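Local coordinates for PH1570-like domain-containing protein (Pyrococcus horikoshii, PDB 2HQ4), which is of unknown function, a hypothetical archaeal protein that folds as a single chain with helices packed on a long antiparallel beta sheet, at residues 14-19 with 45-50; 26-31 with 52-57; 30-35 with 41-46; 133-138 with 149-154. One frame throughout, in Å; residues are numbered along the deposited sequence.

Interaction 1 of 4, residues 14-19 with 45-50; sequences EKLEVF and AMIYEL
Ile47 meets the sheet with both of its branches, and each branch finds a different residue of strand 16-19. Its gamma methyl, CG2, is 4.0 Å from CD2 of Leu16, while its delta methyl, CD1, at the end of the other arm, is 3.9 Å from CG2 of Val18. The split follows from the first torsion of Ile47: at -72° CG1 stands opposite the carbonyl carbon and CG2 opposite the backbone N, and the two arms diverge toward residues two apart on the strand. Leu16 answers from a chi1 of 173°, which swings its CG away from its own backbone N and brings CD2 to the helix; Val18 presents CG2. Each pair meets at a slant, one methyl against one methyl.

Helix 61-70 closes in beside them, Pro62 touching both Leu16 and Ile47, and Phe69 and Trp70 resting on Val18; Phe23 of the adjoining strand lies against Leu16. No hydrogen bond links the segments and all three touching residues are buried, so between 16-19 and 45-50 the hold is methyl packing, by shape and the exclusion of water, without directional bonds.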
loop_
_atom_site.group_PDB
_atom_site.type_symbol
_atom_site.label_atom_id
_atom_site.label_comp_id
_atom_site.label_asym_id
_atom_site.label_seq_id
_atom_site.Cartn_x
_atom_site.Cartn_y
_atom_site.Cartn_z
ATOM N N GLU A 14 2.457 -16.558 11.667
ATOM C CA GLU A 14 1.876 -16.627 12.989
ATOM C C GLU A 14 0.884 -15.499 13.222
ATOM O O GLU A 14 -0.226 -15.713 13.727
ATOM C CB GLU A 14 2.989 -16.561 14.076
ATOM C CG GLU A 14 2.424 -16.854 15.475
ATOM C CD GLU A 14 3.381 -16.515 16.621
ATOM O OE1 GLU A 14 4.580 -16.233 16.372
ATOM O OE2 GLU A 14 2.901 -16.498 17.789
ATOM N N LYS A 15 1.279 -14.285 12.840
ATOM C CA LYS A 15 0.440 -13.127 13.127
ATOM C C LYS A 15 0.162 -12.308 11.852
ATOM O O LYS A 15 -0.114 -11.115 11.946
ATOM C CB LYS A 15 1.159 -12.263 14.164
ATOM C CG LYS A 15 1.210 -12.972 15.562
ATOM C CD LYS A 15 1.834 -12.051 16.602
ATOM C CE LYS A 15 1.735 -12.729 18.000
ATOM N NZ LYS A 15 2.330 -11.781 19.012
ATOM N N LEU A 16 0.298 -12.947 10.686
ATOM C CA LEU A 16 -0.034 -12.330 9.395
ATOM C C LEU A 16 -1.272 -12.969 8.770
ATOM O O LEU A 16 -1.308 -14.198 8.580
ATOM C CB LEU A 16 1.144 -12.442 8.442
ATOM C CG LEU A 16 0.939 -11.994 6.986
ATOM C CD1 LEU A 16 0.716 -10.444 6.901
ATOM C CD2 LEU A 16 2.135 -12.424 6.167
ATOM N N GLU A 17 -2.269 -12.140 8.456
ATOM C CA GLU A 17 -3.433 -12.537 7.661
ATOM C C GLU A 17 -3.473 -11.670 6.425
ATOM O O GLU A 17 -3.325 -10.459 6.504
ATOM C CB GLU A 17 -4.754 -12.302 8.397
ATOM C CG GLU A 17 -4.862 -12.836 9.783
ATOM C CD GLU A 17 -6.130 -12.322 10.452
ATOM O OE1 GLU A 17 -6.135 -11.190 11.046
ATOM O OE2 GLU A 17 -7.131 -13.043 10.314
ATOM N N VAL A 18 -3.750 -12.300 5.293
ATOM C CA VAL A 18 -3.825 -11.625 4.021
ATOM C C VAL A 18 -5.305 -11.679 3.566
ATOM O O VAL A 18 -5.982 -12.685 3.756
ATOM C CB VAL A 18 -2.909 -12.325 3.034
ATOM C CG1 VAL A 18 -3.052 -11.727 1.668
ATOM C CG2 VAL A 18 -1.427 -12.185 3.492
ATOM N N PHE A 19 -5.789 -10.591 2.977
ATOM C CA PHE A 19 -7.214 -10.428 2.648
ATOM C C PHE A 19 -7.314 -10.084 1.178
ATOM O O PHE A 19 -6.274 -9.934 0.507
ATOM C CB PHE A 19 -7.808 -9.332 3.550
ATOM C CG PHE A 19 -7.792 -9.688 4.987
ATOM C CD1 PHE A 19 -6.728 -9.333 5.804
ATOM C CD2 PHE A 19 -8.835 -10.430 5.533
ATOM C CE1 PHE A 19 -6.729 -9.664 7.121
ATOM C CE2 PHE A 19 -8.830 -10.794 6.854
ATOM C CZ PHE A 19 -7.770 -10.403 7.667
ATOM N N ALA A 45 5.365 -7.315 -2.037
ATOM C CA ALA A 45 6.712 -6.812 -1.773
ATOM C C ALA A 45 6.873 -6.367 -0.315
ATOM O O ALA A 45 7.919 -6.597 0.302
ATOM C CB ALA A 45 7.036 -5.666 -2.738
ATOM N N MET A 46 5.845 -5.726 0.240
ATOM C CA MET A 46 5.881 -5.326 1.665
ATOM C C MET A 46 6.011 -6.544 2.592
ATOM O O MET A 46 6.729 -6.481 3.593
ATOM C CB MET A 46 4.584 -4.542 2.029
ATOM C CG MET A 46 4.442 -3.131 1.324
ATOM S SD MET A 46 2.798 -2.385 1.493
ATOM C CE MET A 46 2.859 -1.982 3.259
ATOM N N ILE A 47 5.290 -7.630 2.288
ATOM C CA ILE A 47 5.326 -8.878 3.082
ATOM C C ILE A 47 6.715 -9.510 3.021
ATOM O O ILE A 47 7.300 -9.876 4.048
ATOM C CB ILE A 47 4.221 -9.887 2.584
ATOM C CG1 ILE A 47 2.843 -9.397 3.006
ATOM C CG2 ILE A 47 4.451 -11.290 3.160
ATOM C CD1 ILE A 47 1.593 -10.019 2.164
ATOM N N TYR A 48 7.247 -9.629 1.802
ATOM C CA TYR A 48 8.608 -10.091 1.592
ATOM C C TYR A 48 9.615 -9.307 2.435
ATOM O O TYR A 48 10.467 -9.894 3.144
ATOM C CB TYR A 48 8.935 -9.976 0.107
ATOM C CG TYR A 48 10.285 -10.531 -0.311
ATOM C CD1 TYR A 48 10.427 -11.868 -0.717
ATOM C CD2 TYR A 48 11.410 -9.704 -0.350
ATOM C CE1 TYR A 48 11.700 -12.373 -1.123
ATOM C CE2 TYR A 48 12.667 -10.200 -0.736
ATOM C CZ TYR A 48 12.787 -11.524 -1.127
ATOM O OH TYR A 48 14.031 -11.964 -1.527
ATOM N N GLU A 49 9.531 -7.986 2.350
ATOM C CA GLU A 49 10.451 -7.137 3.083
ATOM C C GLU A 49 10.294 -7.315 4.604
ATOM O O GLU A 49 11.301 -7.336 5.309
ATOM C CB GLU A 49 10.293 -5.669 2.665
ATOM C CG GLU A 49 11.149 -4.713 3.496
ATOM C CD GLU A 49 11.137 -3.293 2.981
ATOM O OE1 GLU A 49 10.773 -3.077 1.799
ATOM O OE2 GLU A 49 11.522 -2.379 3.756
ATOM N N LEU A 50 9.059 -7.474 5.090
ATOM C CA LEU A 50 8.799 -7.667 6.512
ATOM C C LEU A 50 9.431 -8.965 7.088
ATOM O O LEU A 50 9.921 -8.967 8.228
ATOM C CB LEU A 50 7.303 -7.641 6.820
ATOM C CG LEU A 50 6.549 -6.301 6.896
ATOM C CD1 LEU A 50 5.062 -6.565 7.209
ATOM C CD2 LEU A 50 7.181 -5.373 8.014
#

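Interaction 2 of 4, residues 26-31 with 52-57; sequences EKFNVE and LPEYGR
A surface salt bridge ties the turn between strands 22-25 and 30-36 to the last turn of helix 40-55: Lys27 NZ donates to Glu54 OE2 at 2.6 Å. The two side chains run out from opposite directions and meet at their charged ends. Lys27 has CG anti to its backbone N (chi1 176°) and stays extended along its whole length; together with the extended Glu54 it spans the 12.3 Å between the CA atoms of Lys27 and Glu54. The ammonium comes onto OE2 from above the carboxylate plane, 73° out of it; the other oxygen, OE1, is farther from NZ, at 3.5 Å.

Phe28 lies alongside: its face takes the stem of Lys27 and its edge the carboxylate. CG of Lys27 packs on the ring face, 4.0 Å above the plane and over the centre, while OE2 of Glu54 approaches the ring at its edge, 3.7 Å from CZ, where the C-H bonds point.

Asn29 and Val30 opposite Asp25 form a G1 beta bulge, which leads the turn into strand 30-36. At the other end the helix stops at Gly56, with positive phi, while Tyr51 meets Phe28 edge-to-face and Tyr55 leans on helix 61-70.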
loop_
_atom_site.group_PDB
_atom_site.type_symbol
_atom_site.label_atom_id
_atom_site.label_comp_id
_atom_site.label_asym_id
_atom_site.label_seq_id
_atom_site.Cartn_x
_atom_site.Cartn_y
_atom_site.Cartn_z
ATOM N N GLU A 26 0.066 -8.552 12.933
ATOM C CA GLU A 26 0.058 -8.162 14.366
ATOM C C GLU A 26 1.434 -8.330 15.049
ATOM O O GLU A 26 1.635 -7.837 16.156
ATOM C CB GLU A 26 -1.019 -8.926 15.125
ATOM C CG GLU A 26 -2.412 -8.694 14.573
ATOM C CD GLU A 26 -3.494 -9.224 15.498
ATOM O OE1 GLU A 26 -3.578 -10.442 15.654
ATOM O OE2 GLU A 26 -4.275 -8.430 16.070
ATOM N N LYS A 27 2.385 -8.965 14.378
ATOM C CA LYS A 27 3.756 -8.991 14.888
ATOM C C LYS A 27 4.420 -7.619 14.683
ATOM O O LYS A 27 5.015 -7.033 15.598
ATOM C CB LYS A 27 4.572 -10.048 14.129
ATOM C CG LYS A 27 6.050 -10.075 14.526
ATOM C CD LYS A 27 6.795 -11.252 13.919
ATOM C CE LYS A 27 8.214 -11.297 14.520
ATOM N NZ LYS A 27 9.065 -12.396 13.940
ATOM N N PHE A 28 4.334 -7.131 13.453
ATOM C CA PHE A 28 4.947 -5.858 13.094
ATOM C C PHE A 28 3.997 -4.673 13.213
ATOM O O PHE A 28 4.432 -3.555 13.046
ATOM C CB PHE A 28 5.605 -5.947 11.709
ATOM C CG PHE A 28 6.714 -6.957 11.639
ATOM C CD1 PHE A 28 7.939 -6.728 12.319
ATOM C CD2 PHE A 28 6.560 -8.146 10.920
ATOM C CE1 PHE A 28 8.982 -7.700 12.300
ATOM C CE2 PHE A 28 7.591 -9.084 10.862
ATOM C CZ PHE A 28 8.811 -8.856 11.558
ATOM N N ASN A 29 2.734 -4.924 13.566
ATOM C CA ASN A 29 1.702 -3.889 13.659
ATOM C C ASN A 29 1.656 -3.073 12.337
ATOM O O ASN A 29 1.780 -1.822 12.351
ATOM C CB ASN A 29 1.935 -2.981 14.900
ATOM C CG ASN A 29 0.798 -1.984 15.130
ATOM O OD1 ASN A 29 -0.383 -2.313 15.004
ATOM N ND2 ASN A 29 1.166 -0.757 15.507
ATOM N N VAL A 30 1.494 -3.790 11.204
ATOM C CA VAL A 30 1.412 -3.161 9.868
ATOM C C VAL A 30 0.076 -3.618 9.287
ATOM O O VAL A 30 -0.194 -4.802 9.225
ATOM C CB VAL A 30 2.587 -3.577 8.927
ATOM C CG1 VAL A 30 2.398 -3.055 7.493
ATOM C CG2 VAL A 30 3.962 -3.108 9.463
ATOM N N GLU A 31 -0.768 -2.665 8.905
ATOM C CA GLU A 31 -2.090 -2.957 8.366
ATOM C C GLU A 31 -2.215 -2.033 7.192
ATOM O O GLU A 31 -1.948 -0.825 7.304
ATOM C CB GLU A 31 -3.196 -2.611 9.385
ATOM C CG GLU A 31 -3.056 -3.373 10.716
ATOM C CD GLU A 31 -4.177 -3.113 11.683
ATOM O OE1 GLU A 31 -5.060 -2.298 11.358
ATOM O OE2 GLU A 31 -4.158 -3.734 12.774
ATOM N N LEU A 52 11.766 -11.028 5.318
ATOM C CA LEU A 52 13.130 -11.224 4.833
ATOM C C LEU A 52 14.141 -11.436 5.962
ATOM O O LEU A 52 14.955 -12.368 5.871
ATOM C CB LEU A 52 13.559 -10.066 3.923
ATOM C CG LEU A 52 14.944 -10.022 3.314
ATOM C CD1 LEU A 52 15.214 -11.330 2.561
ATOM C CD2 LEU A 52 14.989 -8.837 2.361
ATOM N N PRO A 53 14.107 -10.591 7.013
ATOM C CA PRO A 53 15.041 -10.813 8.122
ATOM C C PRO A 53 14.941 -12.183 8.806
ATOM O O PRO A 53 15.964 -12.707 9.219
ATOM C CB PRO A 53 14.675 -9.696 9.117
ATOM C CG PRO A 53 14.113 -8.575 8.249
ATOM C CD PRO A 53 13.291 -9.378 7.244
ATOM N N GLU A 54 13.745 -12.752 8.957
ATOM C CA GLU A 54 13.601 -14.088 9.546
ATOM C C GLU A 54 13.909 -15.213 8.560
ATOM O O GLU A 54 14.393 -16.257 8.979
ATOM C CB GLU A 54 12.190 -14.359 10.064
ATOM C CG GLU A 54 11.742 -13.587 11.235
ATOM C CD GLU A 54 10.208 -13.604 11.360
ATOM O OE1 GLU A 54 9.604 -14.719 11.445
ATOM O OE2 GLU A 54 9.614 -12.512 11.375
ATOM N N TYR A 55 13.620 -15.033 7.273
ATOM C CA TYR A 55 13.735 -16.137 6.292
ATOM C C TYR A 55 14.984 -16.176 5.399
ATOM O O TYR A 55 15.298 -17.225 4.795
ATOM C CB TYR A 55 12.506 -16.148 5.375
ATOM C CG TYR A 55 11.271 -16.756 6.024
ATOM C CD1 TYR A 55 10.951 -18.109 5.851
ATOM C CD2 TYR A 55 10.452 -15.984 6.823
ATOM C CE1 TYR A 55 9.833 -18.665 6.489
ATOM C CE2 TYR A 55 9.323 -16.497 7.410
ATOM C CZ TYR A 55 9.016 -17.836 7.247
ATOM O OH TYR A 55 7.896 -18.317 7.860
ATOM N N GLY A 56 15.675 -15.057 5.249
ATOM C CA GLY A 56 16.635 -14.925 4.142
ATOM C C GLY A 56 15.908 -14.798 2.800
ATOM O O GLY A 56 14.666 -14.898 2.736
ATOM N N ARG A 57 16.658 -14.604 1.714
ATOM C CA ARG A 57 15.989 -14.179 0.474
ATOM C C ARG A 57 15.597 -15.257 -0.549
ATOM O O ARG A 57 14.901 -14.962 -1.566
ATOM C CB ARG A 57 16.586 -12.895 -0.119
ATOM C CG ARG A 57 17.851 -12.957 -0.890
ATOM C CD ARG A 57 17.908 -11.653 -1.685
ATOM N NE ARG A 57 17.758 -10.458 -0.832
ATOM C CZ ARG A 57 16.968 -9.416 -1.113
ATOM N NH1 ARG A 57 16.223 -9.415 -2.212
ATOM N NH2 ARG A 57 16.912 -8.369 -0.295
#

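Interaction 3 of 4, residues 30-35 with 41-46; sequences VEVKFY and KVLLAM
Strand 30-35 and helix 41-46 run almost antiparallel, their axes 167° apart in direction and 10.1 Å apart at closest approach. Val32 faces Leu43, the closest CA pair, 8.0 Å apart, and Val30 lies nearest Met46, one helical turn farther along. Every second strand residue, Val30, Val32 and Phe34, directs its CB at the helix, whereas Glu31 and Lys33 point to the other side of the sheet.

Val32 is the middle of the row. With chi1 at 56°, its CG1 lies between the backbone N and the carbonyl carbon, and this one methyl touches two helix residues: CG of Leu43 at 4.0 Å and CE of Met46 at 3.9 Å. This is an alpha+beta arrangement, a helix packed on one face of an antiparallel sheet: the chain leaves strand 30-36, turns tightly, and comes back as helix 40-55. Phe23 of the neighbouring strand also packs on Val30, Val32 and Leu43, and Phe143 of the strand on the other flank reaches Val32.

Met46 bends at its last torsion, chi3 71°, which turns CE along the strand toward the Val30 end and places it between Val32 and Val30; the same methyl comes within 4.4 Å of CG1 of Val30. At the far end of the row CD2 of Leu43 approaches the Phe34 ring at its edge, near the ring plane, 3.8 Å from CD1.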
loop_
_atom_site.group_PDB
_atom_site.type_symbol
_atom_site.label_atom_id
_atom_site.label_comp_id
_atom_site.label_asym_id
_atom_site.label_seq_id
_atom_site.Cartn_x
_atom_site.Cartn_y
_atom_site.Cartn_z
ATOM N N VAL A 30 1.494 -3.790 11.204
ATOM C CA VAL A 30 1.412 -3.161 9.868
ATOM C C VAL A 30 0.076 -3.618 9.287
ATOM O O VAL A 30 -0.194 -4.802 9.225
ATOM C CB VAL A 30 2.587 -3.577 8.927
ATOM C CG1 VAL A 30 2.398 -3.055 7.493
ATOM C CG2 VAL A 30 3.962 -3.108 9.463
ATOM N N GLU A 31 -0.768 -2.665 8.905
ATOM C CA GLU A 31 -2.090 -2.957 8.366
ATOM C C GLU A 31 -2.215 -2.033 7.192
ATOM O O GLU A 31 -1.948 -0.825 7.304
ATOM C CB GLU A 31 -3.196 -2.611 9.385
ATOM C CG GLU A 31 -3.056 -3.373 10.716
ATOM C CD GLU A 31 -4.177 -3.113 11.683
ATOM O OE1 GLU A 31 -5.060 -2.298 11.358
ATOM O OE2 GLU A 31 -4.158 -3.734 12.774
ATOM N N VAL A 32 -2.612 -2.604 6.062
ATOM C CA VAL A 32 -2.779 -1.831 4.833
ATOM C C VAL A 32 -3.934 -2.427 4.004
ATOM O O VAL A 32 -4.092 -3.653 3.954
ATOM C CB VAL A 32 -1.441 -1.718 4.013
ATOM C CG1 VAL A 32 -0.832 -3.116 3.661
ATOM C CG2 VAL A 32 -1.622 -0.800 2.728
ATOM N N LYS A 33 -4.745 -1.561 3.410
ATOM C CA LYS A 33 -5.753 -1.982 2.430
ATOM C C LYS A 33 -5.631 -1.033 1.243
ATOM O O LYS A 33 -5.151 0.085 1.391
ATOM C CB LYS A 33 -7.163 -1.894 3.046
ATOM C CG LYS A 33 -7.498 -2.960 4.126
ATOM C CD LYS A 33 -8.891 -2.798 4.797
ATOM C CE LYS A 33 -9.145 -1.405 5.370
ATOM N NZ LYS A 33 -10.500 -1.215 6.105
ATOM N N PHE A 34 -6.033 -1.473 0.053
ATOM C CA PHE A 34 -5.944 -0.602 -1.126
ATOM C C PHE A 34 -7.269 -0.577 -1.835
ATOM O O PHE A 34 -8.077 -1.520 -1.698
ATOM C CB PHE A 34 -4.819 -1.051 -2.086
ATOM C CG PHE A 34 -5.124 -2.301 -2.832
ATOM C CD1 PHE A 34 -4.717 -3.531 -2.331
ATOM C CD2 PHE A 34 -5.823 -2.251 -4.072
ATOM C CE1 PHE A 34 -4.991 -4.735 -3.017
ATOM C CE2 PHE A 34 -6.141 -3.457 -4.743
ATOM C CZ PHE A 34 -5.699 -4.696 -4.224
ATOM N N TYR A 35 -7.507 0.533 -2.540
ATOM C CA TYR A 35 -8.777 0.788 -3.283
ATOM C C TYR A 35 -8.385 1.326 -4.645
ATOM O O TYR A 35 -7.340 1.917 -4.785
ATOM C CB TYR A 35 -9.667 1.781 -2.485
ATOM C CG TYR A 35 -10.018 1.119 -1.179
ATOM C CD1 TYR A 35 -11.092 0.233 -1.110
ATOM C CD2 TYR A 35 -9.210 1.289 -0.051
ATOM C CE1 TYR A 35 -11.367 -0.468 0.064
ATOM C CE2 TYR A 35 -9.468 0.564 1.127
ATOM C CZ TYR A 35 -10.569 -0.259 1.170
ATOM O OH TYR A 35 -10.850 -0.959 2.316
ATOM N N LYS A 41 0.738 -6.609 -5.883
ATOM C CA LYS A 41 2.182 -6.832 -5.920
ATOM C C LYS A 41 2.972 -5.881 -4.979
ATOM O O LYS A 41 4.030 -6.229 -4.480
ATOM C CB LYS A 41 2.711 -6.746 -7.372
ATOM C CG LYS A 41 2.290 -7.944 -8.281
ATOM C CD LYS A 41 3.029 -7.836 -9.634
ATOM C CE LYS A 41 2.493 -8.855 -10.669
ATOM N NZ LYS A 41 3.290 -8.712 -11.936
ATOM N N VAL A 42 2.480 -4.658 -4.791
ATOM C CA VAL A 42 3.057 -3.780 -3.752
ATOM C C VAL A 42 2.896 -4.442 -2.371
ATOM O O VAL A 42 3.843 -4.500 -1.574
ATOM C CB VAL A 42 2.381 -2.360 -3.756
ATOM C CG1 VAL A 42 2.969 -1.482 -2.622
ATOM C CG2 VAL A 42 2.588 -1.715 -5.117
ATOM N N LEU A 43 1.724 -5.003 -2.101
ATOM C CA LEU A 43 1.507 -5.644 -0.805
ATOM C C LEU A 43 2.423 -6.882 -0.646
ATOM O O LEU A 43 3.031 -7.115 0.424
ATOM C CB LEU A 43 0.014 -5.960 -0.640
ATOM C CG LEU A 43 -0.825 -4.852 0.061
ATOM C CD1 LEU A 43 -0.660 -3.458 -0.537
ATOM C CD2 LEU A 43 -2.252 -5.299 0.020
ATOM N N LEU A 44 2.574 -7.651 -1.724
ATOM C CA LEU A 44 3.499 -8.809 -1.722
ATOM C C LEU A 44 4.919 -8.399 -1.413
ATOM O O LEU A 44 5.615 -9.045 -0.604
ATOM C CB LEU A 44 3.499 -9.521 -3.094
ATOM C CG LEU A 44 2.228 -10.288 -3.385
ATOM C CD1 LEU A 44 2.243 -10.848 -4.855
ATOM C CD2 LEU A 44 2.174 -11.426 -2.388
ATOM N N ALA A 45 5.365 -7.315 -2.037
ATOM C CA ALA A 45 6.712 -6.812 -1.773
ATOM C C ALA A 45 6.873 -6.367 -0.315
ATOM O O ALA A 45 7.919 -6.597 0.302
ATOM C CB ALA A 45 7.036 -5.666 -2.738
ATOM N N MET A 46 5.845 -5.726 0.240
ATOM C CA MET A 46 5.881 -5.326 1.665
ATOM C C MET A 46 6.011 -6.544 2.592
ATOM O O MET A 46 6.729 -6.481 3.593
ATOM C CB MET A 46 4.584 -4.542 2.029
ATOM C CG MET A 46 4.442 -3.131 1.324
ATOM S SD MET A 46 2.798 -2.385 1.493
ATOM C CE MET A 46 2.859 -1.982 3.259
#

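Interaction 4 of 4, residues 133-138 with 149-154; sequences YFILDP and SIANKI
Ile135 reaches from the antiparallel sheet to helix 150-155. Its strand, 134-136, forms a beta hairpin with its antiparallel neighbour 141-145, and the helix that follows the hairpin packs back on the sheet. From CB, which points at the helix, the chain divides. CG2 is the short branch, anti to the backbone N, and makes none of the close approaches to the helix. CG1 is the long one, anti to the carbonyl carbon (chi1 -70°), and chi2 of 167° extends it straight on, so that its tip, CD1, does all the touching.

The two isoleucines approach each other tip to tip, and CD1 of Ile135 sits against both CB and CG2 of Ile154, 3.9 Å from each. It is also 4.1 Å from CB of Ala151. Phe145 of strand 141-145 touches both isoleucines, and Val130 of strand 126-130 lies against Ile135 and Ala151. All three touching residues are buried. Closest of all to CD1 is a backbone atom, the carbonyl oxygen of Ala151, at 3.7 Å.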
loop_
_atom_site.group_PDB
_atom_site.type_symbol
_atom_site.label_atom_id
_atom_site.label_comp_id
_atom_site.label_asym_id
_atom_site.label_seq_id
_atom_site.Cartn_x
_atom_site.Cartn_y
_atom_site.Cartn_z
ATOM N N TYR A 133 -2.540 8.573 7.234
ATOM C CA TYR A 133 -3.180 7.241 7.158
ATOM C C TYR A 133 -3.507 6.778 5.742
ATOM O O TYR A 133 -4.199 5.787 5.577
ATOM C CB TYR A 133 -4.467 7.184 7.997
ATOM C CG TYR A 133 -5.559 8.095 7.483
ATOM C CD1 TYR A 133 -6.643 7.576 6.767
ATOM C CD2 TYR A 133 -5.520 9.492 7.735
ATOM C CE1 TYR A 133 -7.663 8.403 6.298
ATOM C CE2 TYR A 133 -6.533 10.348 7.239
ATOM C CZ TYR A 133 -7.595 9.799 6.538
ATOM O OH TYR A 133 -8.609 10.602 6.052
ATOM N N PHE A 134 -3.028 7.502 4.744
ATOM C CA PHE A 134 -3.309 7.160 3.357
ATOM C C PHE A 134 -2.261 7.660 2.383
ATOM O O PHE A 134 -1.495 8.594 2.673
ATOM C CB PHE A 134 -4.679 7.728 2.924
ATOM C CG PHE A 134 -4.711 9.226 2.872
ATOM C CD1 PHE A 134 -4.415 9.916 1.686
ATOM C CD2 PHE A 134 -5.031 9.957 4.009
ATOM C CE1 PHE A 134 -4.461 11.317 1.637
ATOM C CE2 PHE A 134 -5.062 11.382 3.972
ATOM C CZ PHE A 134 -4.793 12.040 2.799
ATOM N N ILE A 135 -2.246 7.027 1.208
ATOM C CA ILE A 135 -1.500 7.490 0.047
ATOM C C ILE A 135 -2.358 7.362 -1.211
ATOM O O ILE A 135 -3.003 6.314 -1.440
ATOM C CB ILE A 135 -0.219 6.676 -0.185
ATOM C CG1 ILE A 135 0.813 6.962 0.915
ATOM C CG2 ILE A 135 0.412 6.947 -1.630
ATOM C CD1 ILE A 135 1.924 5.912 0.859
ATOM N N LEU A 136 -2.405 8.438 -1.997
ATOM C CA LEU A 136 -3.036 8.353 -3.307
ATOM C C LEU A 136 -1.893 8.463 -4.295
ATOM O O LEU A 136 -1.182 9.472 -4.290
ATOM C CB LEU A 136 -4.010 9.534 -3.529
ATOM C CG LEU A 136 -4.584 9.639 -4.976
ATOM C CD1 LEU A 136 -5.422 8.412 -5.313
ATOM C CD2 LEU A 136 -5.442 10.904 -5.144
ATOM N N ASP A 137 -1.689 7.447 -5.125
ATOM C CA ASP A 137 -0.605 7.497 -6.109
ATOM C C ASP A 137 -1.139 7.793 -7.515
ATOM O O ASP A 137 -2.331 7.682 -7.761
ATOM C CB ASP A 137 0.304 6.240 -6.041
ATOM C CG ASP A 137 -0.323 4.990 -6.687
ATOM O OD1 ASP A 137 -1.161 5.094 -7.614
ATOM O OD2 ASP A 137 0.079 3.887 -6.281
ATOM N N PRO A 138 -0.262 8.267 -8.409
ATOM C CA PRO A 138 -0.708 8.579 -9.740
ATOM C C PRO A 138 -0.984 7.391 -10.650
ATOM O O PRO A 138 -1.304 7.606 -11.809
ATOM C CB PRO A 138 0.425 9.466 -10.287
ATOM C CG PRO A 138 1.617 9.027 -9.574
ATOM C CD PRO A 138 1.159 8.600 -8.203
ATOM N N SER A 149 4.091 5.648 9.661
ATOM C CA SER A 149 5.342 5.086 9.168
ATOM C C SER A 149 5.127 3.986 8.110
ATOM O O SER A 149 6.088 3.588 7.384
ATOM C CB SER A 149 6.202 4.555 10.333
ATOM O OG SER A 149 5.552 3.524 10.996
ATOM N N ILE A 150 3.894 3.493 8.020
ATOM C CA ILE A 150 3.615 2.511 6.917
ATOM C C ILE A 150 3.821 3.186 5.545
ATOM O O ILE A 150 4.106 2.516 4.557
ATOM C CB ILE A 150 2.196 1.908 7.020
ATOM C CG1 ILE A 150 1.961 1.279 8.392
ATOM C CG2 ILE A 150 1.882 0.858 5.828
ATOM C CD1 ILE A 150 3.095 0.603 8.937
ATOM N N ALA A 151 3.683 4.513 5.477
ATOM C CA ALA A 151 3.852 5.230 4.196
ATOM C C ALA A 151 5.138 4.835 3.475
ATOM O O ALA A 151 5.094 4.540 2.304
ATOM C CB ALA A 151 3.800 6.783 4.362
ATOM N N ASN A 152 6.278 4.835 4.174
ATOM C CA ASN A 152 7.570 4.521 3.517
ATOM C C ASN A 152 7.670 3.112 2.962
ATOM O O ASN A 152 8.365 2.896 1.977
ATOM C CB ASN A 152 8.781 4.786 4.450
ATOM C CG ASN A 152 8.760 6.234 5.023
ATOM O OD1 ASN A 152 9.599 7.079 4.660
ATOM N ND2 ASN A 152 7.777 6.516 5.869
ATOM N N LYS A 153 7.028 2.176 3.634
ATOM C CA LYS A 153 6.978 0.774 3.206
ATOM C C LYS A 153 6.265 0.649 1.847
ATOM O O LYS A 153 6.620 -0.223 1.033
ATOM C CB LYS A 153 6.246 -0.047 4.240
ATOM C CG LYS A 153 6.973 -0.083 5.636
ATOM C CD LYS A 153 6.172 -0.984 6.593
ATOM C CE LYS A 153 6.788 -1.076 8.024
ATOM N NZ LYS A 153 8.261 -0.858 8.099
ATOM N N ILE A 154 5.240 1.473 1.653
ATOM C CA ILE A 154 4.480 1.556 0.382
ATOM C C ILE A 154 5.241 2.307 -0.672
ATOM O O ILE A 154 5.366 1.826 -1.816
ATOM C CB ILE A 154 3.055 2.176 0.594
ATOM C CG1 ILE A 154 2.195 1.274 1.482
ATOM C CG2 ILE A 154 2.282 2.409 -0.745
ATOM C CD1 ILE A 154 1.033 2.037 2.156
#

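Overall arrangement
Three of the four contacts are buried and made by apolar side chains, without hydrogen bonds across them; interaction 2 is the exception, a surface salt bridge whose charged groups are also hydrogen-bonded. Interactions 1, 2 and 3 all fasten helix 40-55 to the same half of the sheet, at successive places along it: interaction 3 in the first half, interaction 1 in the middle, interaction 2 at the exposed end. The centre of interaction 3 is about 4 Å, and that of interaction 2 about 15 Å, from the centre of the chain. Interaction 4 anchors helix 150-155 on the other half. The two helices touch through Met46, whose SD is 3.7 Å from CG1 of Ile154, joining interactions 3 and 4 in one hydrophobic interior.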